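Pollen allergen Phl p 6 (Phleum pratense, PDB 6TRK) is a grass-pollen allergen of the Poa p IX/Phl p VI family, whose role in the plant is not established, although the family has been linked to ribonucleases. Local coordinates at residues G1-E6 against A56-P61; K9-V14 against E92-I97; R19-T24 against E38-V43; R47-A52 against K62-Y67; N72-A77 against E84-H89. The protein carries 1 engineered substitution. All blocks are in the same frame, centred on the assembly; numbering follows the deposited sequence. Where two conformers were deposited one is given.

How the contacts relate
The five contacts join helices 2-23, 30-55, 60-76 and 82-98 of an antiparallel four-helix bundle. Contact 1 closes one end, at the link between helices 30-55 and 60-76. Contacts 1 and 2 lie on the opposite side of the chain's centre from contacts 3 and 5, the centres of contacts 1 and 5 being about 26 Å apart. Contact 4 is nested along the chain inside the loop closed by contact 2, their centres about 9 Å apart. Contacts 3 and 5, centres about 14 Å apart, meet through Met22 with Val87 and Phe41 with Phe86. Leu10, beside contact 2, packs on Ala56 of contact 1 and Ala52 of contact 4; a Glu12-Arg19 salt bridge joins contacts 2 and 3.

Contact 1 of 5, residues G1-E6 against A56-P61; sequences GKATTE and APQLVP
Glu6 and Ala56 bring the backbones nearest each other, with 6.8 Å between their CA atoms, where the first turns of helix 2-23 pass the short link between helices 30-55 and 60-76. The touching is light and made at two points. At the first, CG of Glu6 rests 4.2 Å from CB of Ala56. Glu6 holds CG opposite its backbone nitrogen (chi1 -179°), which brings the methylene up to the alanine, and a bend at chi2 then turns the chain, so that aliphatic carbon rather than carboxylate faces the methyl. Glu6 also touches Lys55 of helix 30-55, and Ala56 is buried against Leu10. This is one end of an antiparallel four-helix bundle. Ala56 has just left helical geometry, and its carbonyl O accepts from Leu59 N at 2.8 Å as the chain reverses; Pro57 O in turn accepts from Val60 N at 3.1 Å. At the second point, CB of Ala3 lies 3.9 Å from NE2 of Gln58, approaching the nitrogen end of the amide obliquely from outside its plane. Gln58 carries CG between its backbone N and carbonyl carbon (chi1 68°), and the chain bends at chi2, which swings the amide across to helix 2-23. There NE2 is hydrogen-bonded to OE2 of Glu7, one residue beyond the segment.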
# COMPACT_ATOMS: atom_id res chain seq x y z
N GLY A 1 9.15 3.78 -21.95
CA GLY A 1 9.39 5.17 -22.27
C GLY A 1 9.13 6.07 -21.07
O GLY A 1 9.27 5.64 -19.94
N LYS A 2 8.71 7.31 -21.33
CA LYS A 2 8.53 8.26 -20.23
C LYS A 2 7.39 7.83 -19.31
O LYS A 2 7.47 8.01 -18.09
CB LYS A 2 8.27 9.65 -20.80
N ALA A 3 6.33 7.24 -19.87
CA ALA A 3 5.18 6.87 -19.04
C ALA A 3 5.54 5.78 -18.03
O ALA A 3 5.28 5.91 -16.83
CB ALA A 3 4.01 6.43 -19.93
N THR A 4 6.16 4.69 -18.50
CA THR A 4 6.55 3.62 -17.58
C THR A 4 7.57 4.10 -16.55
O THR A 4 7.57 3.62 -15.41
CB THR A 4 7.10 2.41 -18.35
OG1 THR A 4 8.29 2.78 -19.06
CG2 THR A 4 6.06 1.89 -19.34
N THR A 5 8.47 5.01 -16.93
CA THR A 5 9.41 5.53 -15.94
C THR A 5 8.67 6.32 -14.87
O THR A 5 9.02 6.25 -13.68
CB THR A 5 10.46 6.41 -16.61
OG1 THR A 5 11.25 5.61 -17.51
CG2 THR A 5 11.38 7.01 -15.57
N GLU A 6 7.66 7.09 -15.26
CA GLU A 6 6.90 7.85 -14.26
C GLU A 6 6.06 6.91 -13.38
O GLU A 6 5.99 7.11 -12.16
CB GLU A 6 6.02 8.91 -14.94
CG GLU A 6 5.21 9.77 -13.97
CD GLU A 6 6.07 10.48 -12.92
OE1 GLU A 6 5.81 10.30 -11.70
OE2 GLU A 6 6.99 11.21 -13.33
N ALA A 56 0.42 10.46 -14.14
CA ALA A 56 0.29 9.16 -14.78
C ALA A 56 -1.09 8.60 -14.52
O ALA A 56 -1.26 7.57 -13.84
CB ALA A 56 1.35 8.18 -14.26
N PRO A 57 -2.12 9.27 -15.04
CA PRO A 57 -3.49 8.87 -14.70
C PRO A 57 -3.84 7.45 -15.10
O PRO A 57 -4.77 6.89 -14.51
CB PRO A 57 -4.36 9.90 -15.44
CG PRO A 57 -3.43 10.63 -16.38
CD PRO A 57 -2.06 10.51 -15.84
N GLN A 58 -3.11 6.85 -16.05
CA GLN A 58 -3.34 5.46 -16.40
C GLN A 58 -3.03 4.51 -15.25
O GLN A 58 -3.52 3.37 -15.24
CB GLN A 58 -2.49 5.09 -17.63
CG GLN A 58 -0.99 5.07 -17.36
CD GLN A 58 -0.28 6.45 -17.45
OE1 GLN A 58 -0.91 7.53 -17.55
NE2 GLN A 58 1.05 6.41 -17.42
N LEU A 59 -2.21 4.94 -14.30
CA LEU A 59 -1.88 4.09 -13.15
C LEU A 59 -2.97 4.11 -12.09
O LEU A 59 -3.01 3.23 -11.22
CB LEU A 59 -0.56 4.57 -12.55
CG LEU A 59 0.09 3.82 -11.40
CD1 LEU A 59 0.45 2.43 -11.84
CD2 LEU A 59 1.33 4.57 -10.95
N VAL A 60 -3.85 5.12 -12.11
CA VAL A 60 -4.78 5.31 -10.99
C VAL A 60 -5.69 4.09 -10.77
O VAL A 60 -5.88 3.70 -9.61
CB VAL A 60 -5.58 6.61 -11.19
CG1 VAL A 60 -6.70 6.71 -10.18
CG2 VAL A 60 -4.65 7.77 -11.07
N PRO A 61 -6.30 3.49 -11.80
CA PRO A 61 -7.15 2.32 -11.54
C PRO A 61 -6.40 1.15 -10.95
O PRO A 61 -6.98 0.35 -10.21
CB PRO A 61 -7.70 1.94 -12.93
CG PRO A 61 -7.44 3.12 -13.79
CD PRO A 61 -6.32 3.89 -13.22

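Contact 2 of 5, residues K9-V14 against E92-I97; sequences KLIEDV and EALRII. With ZN (zinc ion), chain C.
OE1 of Glu92 binds a zinc ion at 2.0 Å, on the side of helix 82-98 turned from helix 2-23, while Leu94 of the same turn packs against Ile11. The carboxylate binds through one oxygen, since OE2 stays 3.0 Å from the zinc. Water 1 is a second ligand at 2.0 Å from the metal, and ND1 of His104 from the carboxy-terminal tail is another. Beyond CG the glutamate chain is extended (chi2 -165°), carrying its oxygens well out from the helix. Across the interface the packing is apolar and centres on Leu94. Its CG lies 4.1 Å from CG2 of Ile11, and the two side chains lie alongside each other, running opposite ways. On Ile11 it is the CG2 branch, held opposite the backbone nitrogen, that reaches over. CD1 of Leu94 touches both CG2 of Ile11 and, at 4.4 Å, CG1 of Val14, one helical turn after Ile11, while CD2 sits 4.1 Å from the carbonyl O of Ile11. Leu94 thus fits between residues three apart on helix 2-23, within the four-helix bundle. Ile97 leads on to Leu63 and Val66 of helix 60-76, and Val14 to Asn48 of helix 30-55. The chemistry is therefore split between the two sides of helix 82-98: hydrocarbon packing joins it to helix 2-23, and metal coordination ties its outer side to the tail through His104.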
# COMPACT_ATOMS: atom_id res chain seq x y z
N LYS A 9 8.34 5.37 -10.71
CA LYS A 9 8.61 6.31 -9.64
C LYS A 9 7.44 6.42 -8.67
O LYS A 9 7.62 6.48 -7.46
CB LYS A 9 8.93 7.69 -10.20
CG LYS A 9 10.32 7.87 -10.77
N LEU A 10 6.22 6.51 -9.20
CA LEU A 10 5.05 6.61 -8.33
C LEU A 10 4.87 5.34 -7.51
O LEU A 10 4.56 5.41 -6.31
CB LEU A 10 3.81 6.92 -9.16
CG LEU A 10 3.77 8.32 -9.80
CD1 LEU A 10 2.79 8.40 -10.94
CD2 LEU A 10 3.44 9.37 -8.76
N ILE A 11 5.06 4.17 -8.13
CA ILE A 11 4.95 2.91 -7.37
C ILE A 11 5.98 2.89 -6.25
O ILE A 11 5.67 2.50 -5.12
CB ILE A 11 5.09 1.71 -8.32
CG1 ILE A 11 3.82 1.61 -9.15
CG2 ILE A 11 5.31 0.43 -7.57
CD1 ILE A 11 4.01 0.70 -10.38
N GLU A 12 7.19 3.37 -6.53
CA GLU A 12 8.21 3.43 -5.48
C GLU A 12 7.81 4.39 -4.36
O GLU A 12 8.01 4.07 -3.18
CB GLU A 12 9.55 3.83 -6.09
CG GLU A 12 10.64 4.09 -5.03
CD GLU A 12 10.82 2.92 -4.07
OE1 GLU A 12 11.20 3.17 -2.90
OE2 GLU A 12 10.59 1.76 -4.48
N ASP A 13 7.27 5.56 -4.69
CA ASP A 13 6.83 6.50 -3.65
C ASP A 13 5.69 5.94 -2.83
O ASP A 13 5.64 6.12 -1.60
CB ASP A 13 6.41 7.82 -4.28
CG ASP A 13 7.60 8.71 -4.65
OD1 ASP A 13 8.61 8.66 -3.93
OD2 ASP A 13 7.51 9.46 -5.64
N VAL A 14 4.75 5.25 -3.47
CA VAL A 14 3.66 4.61 -2.71
C VAL A 14 4.21 3.60 -1.72
O VAL A 14 3.79 3.54 -0.56
CB VAL A 14 2.66 3.94 -3.70
CG1 VAL A 14 1.68 3.03 -2.96
CG2 VAL A 14 1.89 4.96 -4.49
N GLU A 92 1.53 -7.45 -1.66
CA GLU A 92 1.42 -8.41 -2.77
C GLU A 92 0.75 -7.77 -3.99
O GLU A 92 1.20 -7.96 -5.14
CB GLU A 92 0.69 -9.69 -2.35
CG GLU A 92 1.54 -10.60 -1.45
CD GLU A 92 1.06 -11.99 -1.26
OE1 GLU A 92 1.80 -12.73 -0.55
OE2 GLU A 92 -0.01 -12.37 -1.76
N ALA A 93 -0.33 -7.03 -3.78
CA ALA A 93 -1.01 -6.43 -4.93
C ALA A 93 -0.15 -5.37 -5.60
O ALA A 93 -0.17 -5.25 -6.82
CB ALA A 93 -2.36 -5.86 -4.47
N LEU A 94 0.66 -4.64 -4.83
CA LEU A 94 1.55 -3.66 -5.44
C LEU A 94 2.59 -4.34 -6.32
O LEU A 94 2.93 -3.84 -7.40
CB LEU A 94 2.21 -2.81 -4.35
CG LEU A 94 2.88 -1.53 -4.86
CD1 LEU A 94 1.87 -0.53 -5.46
CD2 LEU A 94 3.69 -0.81 -3.73
N ARG A 95 3.09 -5.50 -5.90
CA ARG A 95 4.03 -6.23 -6.75
C ARG A 95 3.34 -6.78 -7.99
O ARG A 95 3.94 -6.83 -9.07
CB ARG A 95 4.71 -7.33 -5.94
CG ARG A 95 5.75 -6.78 -4.96
CD ARG A 95 6.68 -7.85 -4.35
NE ARG A 95 6.02 -8.63 -3.30
CZ ARG A 95 6.01 -8.31 -2.00
NH1 ARG A 95 5.39 -9.11 -1.15
NH2 ARG A 95 6.62 -7.23 -1.55
N ILE A 96 2.06 -7.15 -7.89
CA ILE A 96 1.35 -7.64 -9.06
C ILE A 96 1.20 -6.52 -10.09
O ILE A 96 1.50 -6.71 -11.28
CB ILE A 96 0.02 -8.27 -8.65
CG1 ILE A 96 0.29 -9.59 -7.89
CG2 ILE A 96 -0.87 -8.52 -9.85
CD1 ILE A 96 -0.88 -10.14 -7.17
N ILE A 97 0.72 -5.34 -9.67
CA ILE A 97 0.53 -4.29 -10.66
C ILE A 97 1.87 -3.78 -11.19
O ILE A 97 1.93 -3.25 -12.30
CB ILE A 97 -0.35 -3.13 -10.15
CG1 ILE A 97 0.37 -2.26 -9.13
CG2 ILE A 97 -1.65 -3.67 -9.56
CD1 ILE A 97 -0.26 -0.88 -8.94
ZN ZN C . 1.37 -14.65 -0.37
O HOH W 1 0.06 -14.94 1.09

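Contact 3 of 5, residues R19-T24 against E38-V43; sequences RAAMAT and EAAFTV
The methyl of Ala21 points toward helix 30-55 and settles beside the Ala40-Phe41 step. Its CB is 3.7 Å from N of Phe41 and equally near CA of that residue, with CB of Phe41 at 3.9 Å and CB of Ala40 at 4.1 Å. With only the alanine methyl between them, CA of Ala21 and CA of Phe41 are 5.1 Å apart. Phe41 meets the alanine with its backbone and CB, not with its ring. CG stands opposite the backbone N (chi1 172°), and the ring leads away from helix 2-23 into the interior of the four-helix bundle, where it packs edge-to-face with Phe86 and Phe90 of helix 82-98. The contact thus lies at the margin of an aromatic core, with alanine methyls between the two helices and rings further in. Ala40 also points toward helix 2-23, where its CB meets Thr24 as well as Ala21. Near the end of that helix it touches both branches of the threonine, OG1 and CG2, each of them 3.9 Å from CB of Ala40. The threonine is held in that pose by its own helix: OG1 donates to the carbonyl O of Ala21 at 2.7 Å, lying in the carbonyl plane at a C=O...O angle of 147°. The backbone N of Thr24 donates to the same oxygen, which thus takes two bonds from one residue.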
# COMPACT_ATOMS: atom_id res chain seq x y z
N ARG A 19 5.67 1.91 3.84
CA ARG A 19 6.61 1.45 4.86
C ARG A 19 6.68 2.43 6.03
O ARG A 19 6.78 2.02 7.19
CB ARG A 19 8.01 1.27 4.26
CG ARG A 19 8.14 0.17 3.24
CD ARG A 19 9.62 -0.06 2.90
NE ARG A 19 10.21 0.98 2.07
CZ ARG A 19 10.22 0.97 0.74
NH1 ARG A 19 9.63 -0.03 0.07
NH2 ARG A 19 10.79 1.96 0.07
N ALA A 20 6.63 3.74 5.74
CA ALA A 20 6.59 4.73 6.83
C ALA A 20 5.33 4.59 7.67
O ALA A 20 5.38 4.68 8.89
CB ALA A 20 6.72 6.14 6.23
N ALA A 21 4.19 4.31 7.05
CA ALA A 21 3.00 4.08 7.87
C ALA A 21 3.14 2.85 8.76
O ALA A 21 2.70 2.85 9.92
CB ALA A 21 1.79 3.96 6.95
N MET A 22 3.73 1.78 8.24
CA MET A 22 3.96 0.61 9.08
C MET A 22 4.83 0.97 10.28
O MET A 22 4.59 0.49 11.40
CB MET A 22 4.61 -0.49 8.25
CG MET A 22 3.67 -1.05 7.19
SD MET A 22 4.43 -2.32 6.16
CE MET A 22 4.75 -3.60 7.38
N ALA A 23 5.83 1.82 10.07
CA ALA A 23 6.74 2.18 11.17
C ALA A 23 6.01 2.83 12.34
O ALA A 23 6.46 2.73 13.48
CB ALA A 23 7.84 3.10 10.65
N THR A 24 4.87 3.48 12.08
CA THR A 24 4.16 4.14 13.17
C THR A 24 3.53 3.17 14.16
O THR A 24 3.11 3.60 15.24
CB THR A 24 3.08 5.09 12.66
OG1 THR A 24 1.98 4.35 12.09
CG2 THR A 24 3.64 6.09 11.68
N GLU A 38 -3.58 3.00 9.72
CA GLU A 38 -4.51 3.49 8.73
C GLU A 38 -4.55 5.01 8.70
O GLU A 38 -4.62 5.62 7.62
CB GLU A 38 -5.90 2.93 9.01
CG GLU A 38 -6.82 3.07 7.84
CD GLU A 38 -7.54 4.39 7.83
OE1 GLU A 38 -8.08 4.75 6.76
OE2 GLU A 38 -7.56 5.07 8.87
N ALA A 39 -4.48 5.65 9.87
CA ALA A 39 -4.45 7.11 9.91
C ALA A 39 -3.18 7.67 9.27
O ALA A 39 -3.24 8.69 8.57
CB ALA A 39 -4.57 7.58 11.35
N ALA A 40 -2.05 7.02 9.50
CA ALA A 40 -0.82 7.48 8.88
C ALA A 40 -0.82 7.18 7.39
O ALA A 40 -0.37 8.01 6.58
CB ALA A 40 0.39 6.82 9.56
N PHE A 41 -1.32 6.01 7.01
CA PHE A 41 -1.32 5.58 5.63
C PHE A 41 -2.19 6.49 4.78
O PHE A 41 -1.81 6.86 3.67
CB PHE A 41 -1.82 4.13 5.53
CG PHE A 41 -2.02 3.67 4.12
CD1 PHE A 41 -3.26 3.84 3.48
CD2 PHE A 41 -0.99 3.10 3.42
CE1 PHE A 41 -3.43 3.44 2.18
CE2 PHE A 41 -1.15 2.70 2.09
CZ PHE A 41 -2.37 2.88 1.48
N THR A 42 -3.37 6.87 5.29
CA THR A 42 -4.30 7.61 4.42
C THR A 42 -3.76 8.99 4.06
O THR A 42 -3.96 9.45 2.93
CB THR A 42 -5.67 7.70 5.11
OG1 THR A 42 -6.65 8.15 4.17
CG2 THR A 42 -5.63 8.64 6.30
N VAL A 43 -3.04 9.65 4.97
CA VAL A 43 -2.48 10.98 4.67
C VAL A 43 -1.49 10.89 3.51
O VAL A 43 -1.58 11.64 2.55
CB VAL A 43 -1.80 11.57 5.92
CG1 VAL A 43 -1.00 12.83 5.55
CG2 VAL A 43 -2.82 11.88 7.01

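Contact 4 of 5, residues R47-A52 against K62-Y67; sequences RNLADA and KLDEVY
Leu49 of helix 30-55 and Leu63 of helix 60-76 meet between two consecutive, antiparallel members of the four-helix bundle. The segment axes run at 157° to one another and come no closer than 11.5 Å, and the two leucines do most of the reaching. Apolar contacts carry most of it. CD1 of Leu49 reaches CB of Leu63 at 4.1 Å, the two leucines overlapping flank to flank, head to tail. Leu63 has CG set opposite its carbonyl carbon (chi1 -70°), which sends CD1 over to Ala52, whose CB is 3.9 Å away. Leu63 is thus shared by two residues three apart on helix 30-55, Leu49 along its CB and CD1, Ala52 at CD1, and it also touches Ile97 of helix 82-98. Ala52 in turn packs on Leu10 of helix 2-23, joining this pair of helices to the rest of the bundle. One polar group takes a smaller part, at the more exposed margin. Asp64 crosses Leu49 at about a right angle, and the carboxylate meets hydrocarbon there: OD1 of Asp64 stands 4.1 Å from CD1 of Leu49.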
# COMPACT_ATOMS: atom_id res chain seq x y z
N ARG A 47 -1.74 11.83 -0.92
CA ARG A 47 -0.83 12.72 -1.64
C ARG A 47 -0.20 12.00 -2.83
O ARG A 47 -0.11 12.58 -3.91
CB ARG A 47 0.25 13.25 -0.69
CG ARG A 47 -0.31 14.18 0.38
CD ARG A 47 0.78 14.48 1.45
NE ARG A 47 0.25 15.25 2.56
CZ ARG A 47 0.77 15.26 3.79
NH1 ARG A 47 1.85 14.55 4.05
NH2 ARG A 47 0.19 16.00 4.72
N ASN A 48 0.20 10.73 -2.65
CA ASN A 48 0.79 9.98 -3.76
C ASN A 48 -0.23 9.75 -4.88
O ASN A 48 0.13 9.83 -6.06
CB ASN A 48 1.35 8.64 -3.27
CG ASN A 48 2.62 8.79 -2.43
OD1 ASN A 48 3.47 9.63 -2.72
ND2 ASN A 48 2.75 7.96 -1.41
N LEU A 49 -1.48 9.47 -4.52
CA LEU A 49 -2.51 9.24 -5.52
C LEU A 49 -2.78 10.49 -6.34
O LEU A 49 -2.94 10.42 -7.56
CB LEU A 49 -3.77 8.73 -4.83
CG LEU A 49 -4.89 8.23 -5.74
CD1 LEU A 49 -4.54 6.95 -6.48
CD2 LEU A 49 -6.13 8.03 -4.86
N ALA A 50 -2.77 11.66 -5.70
CA ALA A 50 -2.96 12.89 -6.46
C ALA A 50 -1.79 13.16 -7.39
O ALA A 50 -1.99 13.70 -8.48
CB ALA A 50 -3.21 14.06 -5.51
N ASP A 51 -0.57 12.81 -6.99
CA ASP A 51 0.54 12.89 -7.94
C ASP A 51 0.31 11.99 -9.15
O ASP A 51 0.63 12.37 -10.28
CB ASP A 51 1.86 12.54 -7.27
CG ASP A 51 2.35 13.63 -6.34
OD1 ASP A 51 1.88 14.79 -6.48
OD2 ASP A 51 3.20 13.33 -5.48
N ALA A 52 -0.20 10.77 -8.92
CA ALA A 52 -0.49 9.89 -10.04
C ALA A 52 -1.57 10.47 -10.95
O ALA A 52 -1.48 10.35 -12.18
CB ALA A 52 -0.95 8.51 -9.52
N LYS A 62 -5.11 1.02 -11.30
CA LYS A 62 -4.30 -0.05 -10.71
C LYS A 62 -4.02 0.24 -9.23
O LYS A 62 -4.15 -0.66 -8.40
CB LYS A 62 -3.00 -0.18 -11.51
CG LYS A 62 -3.21 -0.70 -12.94
CD LYS A 62 -1.85 -0.72 -13.67
CE LYS A 62 -1.97 -1.07 -15.13
NZ LYS A 62 -0.61 -1.04 -15.74
N LEU A 63 -3.65 1.48 -8.90
CA LEU A 63 -3.47 1.84 -7.50
C LEU A 63 -4.77 1.68 -6.73
O LEU A 63 -4.76 1.13 -5.61
CB LEU A 63 -2.94 3.27 -7.37
CG LEU A 63 -1.48 3.47 -7.83
CD1 LEU A 63 -1.13 4.98 -7.76
CD2 LEU A 63 -0.55 2.66 -6.98
N ASP A 64 -5.91 2.09 -7.32
CA ASP A 64 -7.20 1.89 -6.65
C ASP A 64 -7.41 0.40 -6.28
O ASP A 64 -7.89 0.08 -5.19
CB ASP A 64 -8.38 2.32 -7.53
CG ASP A 64 -8.47 3.81 -7.78
OD1 ASP A 64 -7.90 4.64 -7.03
OD2 ASP A 64 -9.18 4.15 -8.76
N GLU A 65 -7.05 -0.51 -7.20
CA GLU A 65 -7.21 -1.93 -6.94
C GLU A 65 -6.32 -2.43 -5.80
O GLU A 65 -6.72 -3.29 -5.00
CB GLU A 65 -6.96 -2.72 -8.22
CG GLU A 65 -6.98 -4.23 -8.03
CD GLU A 65 -8.32 -4.84 -7.62
OE1 GLU A 65 -9.39 -4.19 -7.80
OE2 GLU A 65 -8.32 -6.02 -7.15
N VAL A 66 -5.07 -1.95 -5.75
CA VAL A 66 -4.17 -2.32 -4.65
C VAL A 66 -4.77 -1.88 -3.31
O VAL A 66 -4.81 -2.65 -2.34
CB VAL A 66 -2.78 -1.67 -4.87
CG1 VAL A 66 -1.84 -1.91 -3.71
CG2 VAL A 66 -2.15 -2.16 -6.15
N TYR A 67 -5.23 -0.63 -3.24
CA TYR A 67 -5.81 -0.14 -2.00
C TYR A 67 -7.07 -0.94 -1.65
O TYR A 67 -7.23 -1.39 -0.51
CB TYR A 67 -6.14 1.34 -2.09
CG TYR A 67 -6.84 1.86 -0.85
CD1 TYR A 67 -6.13 2.14 0.30
CD2 TYR A 67 -8.21 2.07 -0.84
CE1 TYR A 67 -6.78 2.62 1.45
CE2 TYR A 67 -8.86 2.53 0.27
CZ TYR A 67 -8.14 2.80 1.41
OH TYR A 67 -8.80 3.27 2.53

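Contact 5 of 5, residues N72-A77 against E84-H89; sequences NAADHA and EAFVLH. With ZN (zinc ion), chain D.
An antiparallel helical hairpin closes here, with Ala73, Ala74 and Ala77 at the end of helix 60-76 packed against Ala85, Phe86 and His89 near the start of helix 82-98. The small side chains let the segment axes come within 7.7 Å, running at 158° to each other in the four-helix bundle. CB of Ala85 lies over the backbone of the first helix, 3.9 Å from the carbonyl O of Ala73, and also touches CB of Ala77 at 4.1 Å. Ala74 and Phe86 meet CB to CB, with the alanine methyl at the edge of the ring; the phenyl itself continues inward to edge-to-face contacts with Phe37 and Phe41. Further along, CB of Ala73 sits over one face of the His89 imidazole in a CH-pi contact, 3.7 Å from the ring centroid and offset toward the rim nearest ND1. CG of Leu88 flanks the opposite face. The ring's rotation is fixed by its own helix: ND1 donates to the carbonyl O of Ala85, which lies in the ring plane, in a nearly straight bond of 2.8 Å (166° at the hydrogen). That oxygen also accepts from the backbone N of His89. Away from the interface, the outer surface of helix 60-76 carries a zinc ion bound by NE2 of His76 at 2.0 Å and by water 2. This water donates to both Asn72 OD1 and Asp75 OD2, each 2.6 Å from its oxygen.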
# COMPACT_ATOMS: atom_id res chain seq x y z
N ASN A 72 -10.14 -4.08 1.81
CA ASN A 72 -11.20 -5.07 1.94
C ASN A 72 -10.74 -6.29 2.72
O ASN A 72 -11.51 -6.86 3.50
CB ASN A 72 -11.74 -5.46 0.56
CG ASN A 72 -12.62 -4.38 -0.06
OD1 ASN A 72 -13.40 -3.71 0.62
ND2 ASN A 72 -12.54 -4.21 -1.36
N ALA A 73 -9.47 -6.72 2.56
CA ALA A 73 -9.00 -7.84 3.36
C ALA A 73 -9.02 -7.48 4.84
O ALA A 73 -9.43 -8.29 5.68
CB ALA A 73 -7.58 -8.23 2.91
N ALA A 74 -8.61 -6.25 5.17
CA ALA A 74 -8.65 -5.80 6.56
C ALA A 74 -10.08 -5.67 7.06
O ALA A 74 -10.37 -6.03 8.20
CB ALA A 74 -7.90 -4.47 6.69
N ASP A 75 -10.99 -5.19 6.20
CA ASP A 75 -12.39 -5.01 6.58
C ASP A 75 -13.01 -6.31 7.08
O ASP A 75 -13.72 -6.31 8.09
CB ASP A 75 -13.18 -4.44 5.39
CG ASP A 75 -14.60 -4.02 5.72
OD1 ASP A 75 -14.90 -3.66 6.86
OD2 ASP A 75 -15.40 -4.01 4.73
N HIS A 76 -12.73 -7.43 6.40
CA HIS A 76 -13.30 -8.72 6.76
C HIS A 76 -12.53 -9.47 7.83
O HIS A 76 -13.09 -10.39 8.44
CB HIS A 76 -13.45 -9.58 5.49
CG HIS A 76 -14.48 -9.05 4.55
ND1 HIS A 76 -15.83 -9.36 4.67
CD2 HIS A 76 -14.39 -8.18 3.52
CE1 HIS A 76 -16.51 -8.71 3.75
NE2 HIS A 76 -15.67 -8.00 3.02
N ALA A 77 -11.30 -9.07 8.13
CA ALA A 77 -10.51 -9.73 9.16
C ALA A 77 -11.03 -9.42 10.56
O ALA A 77 -11.56 -8.34 10.83
CB ALA A 77 -9.05 -9.29 9.05
N GLU A 84 -2.17 -7.08 9.87
CA GLU A 84 -1.41 -7.97 8.98
C GLU A 84 -2.16 -8.28 7.70
O GLU A 84 -1.53 -8.40 6.64
CB GLU A 84 -1.02 -9.23 9.72
CG GLU A 84 -0.05 -8.94 10.91
CD GLU A 84 1.34 -8.42 10.49
OE1 GLU A 84 1.78 -8.66 9.34
OE2 GLU A 84 2.00 -7.77 11.33
N ALA A 85 -3.50 -8.33 7.74
CA ALA A 85 -4.25 -8.55 6.51
C ALA A 85 -4.06 -7.40 5.53
O ALA A 85 -3.89 -7.62 4.33
CB ALA A 85 -5.74 -8.72 6.78
N PHE A 86 -4.09 -6.16 6.02
CA PHE A 86 -3.82 -5.04 5.13
C PHE A 86 -2.42 -5.11 4.52
O PHE A 86 -2.26 -4.98 3.29
CB PHE A 86 -3.98 -3.71 5.89
CG PHE A 86 -4.02 -2.50 4.96
CD1 PHE A 86 -2.87 -2.02 4.36
CD2 PHE A 86 -5.21 -1.84 4.70
CE1 PHE A 86 -2.90 -0.94 3.50
CE2 PHE A 86 -5.23 -0.72 3.87
CZ PHE A 86 -4.07 -0.28 3.27
N VAL A 87 -1.41 -5.25 5.37
CA VAL A 87 -0.02 -5.22 4.96
C VAL A 87 0.27 -6.31 3.94
O VAL A 87 0.91 -6.06 2.92
CB VAL A 87 0.89 -5.35 6.19
CG1 VAL A 87 2.34 -5.60 5.78
CG2 VAL A 87 0.79 -4.09 7.04
N LEU A 88 -0.23 -7.53 4.20
CA LEU A 88 0.01 -8.63 3.28
C LEU A 88 -0.58 -8.35 1.91
O LEU A 88 0.07 -8.57 0.88
CB LEU A 88 -0.55 -9.92 3.88
CG LEU A 88 -0.53 -11.15 2.99
CD1 LEU A 88 0.89 -11.55 2.72
CD2 LEU A 88 -1.25 -12.29 3.68
N HIS A 89 -1.83 -7.91 1.86
CA HIS A 89 -2.45 -7.78 0.54
C HIS A 89 -2.01 -6.51 -0.18
O HIS A 89 -1.87 -6.52 -1.41
CB HIS A 89 -3.97 -7.84 0.68
CG HIS A 89 -4.44 -9.19 1.11
ND1 HIS A 89 -4.51 -9.58 2.44
CD2 HIS A 89 -4.78 -10.28 0.38
CE1 HIS A 89 -4.91 -10.83 2.50
NE2 HIS A 89 -5.07 -11.29 1.26
ZN ZN D . -16.13 -6.59 1.70
O HOH W 2 -14.90 -4.99 2.32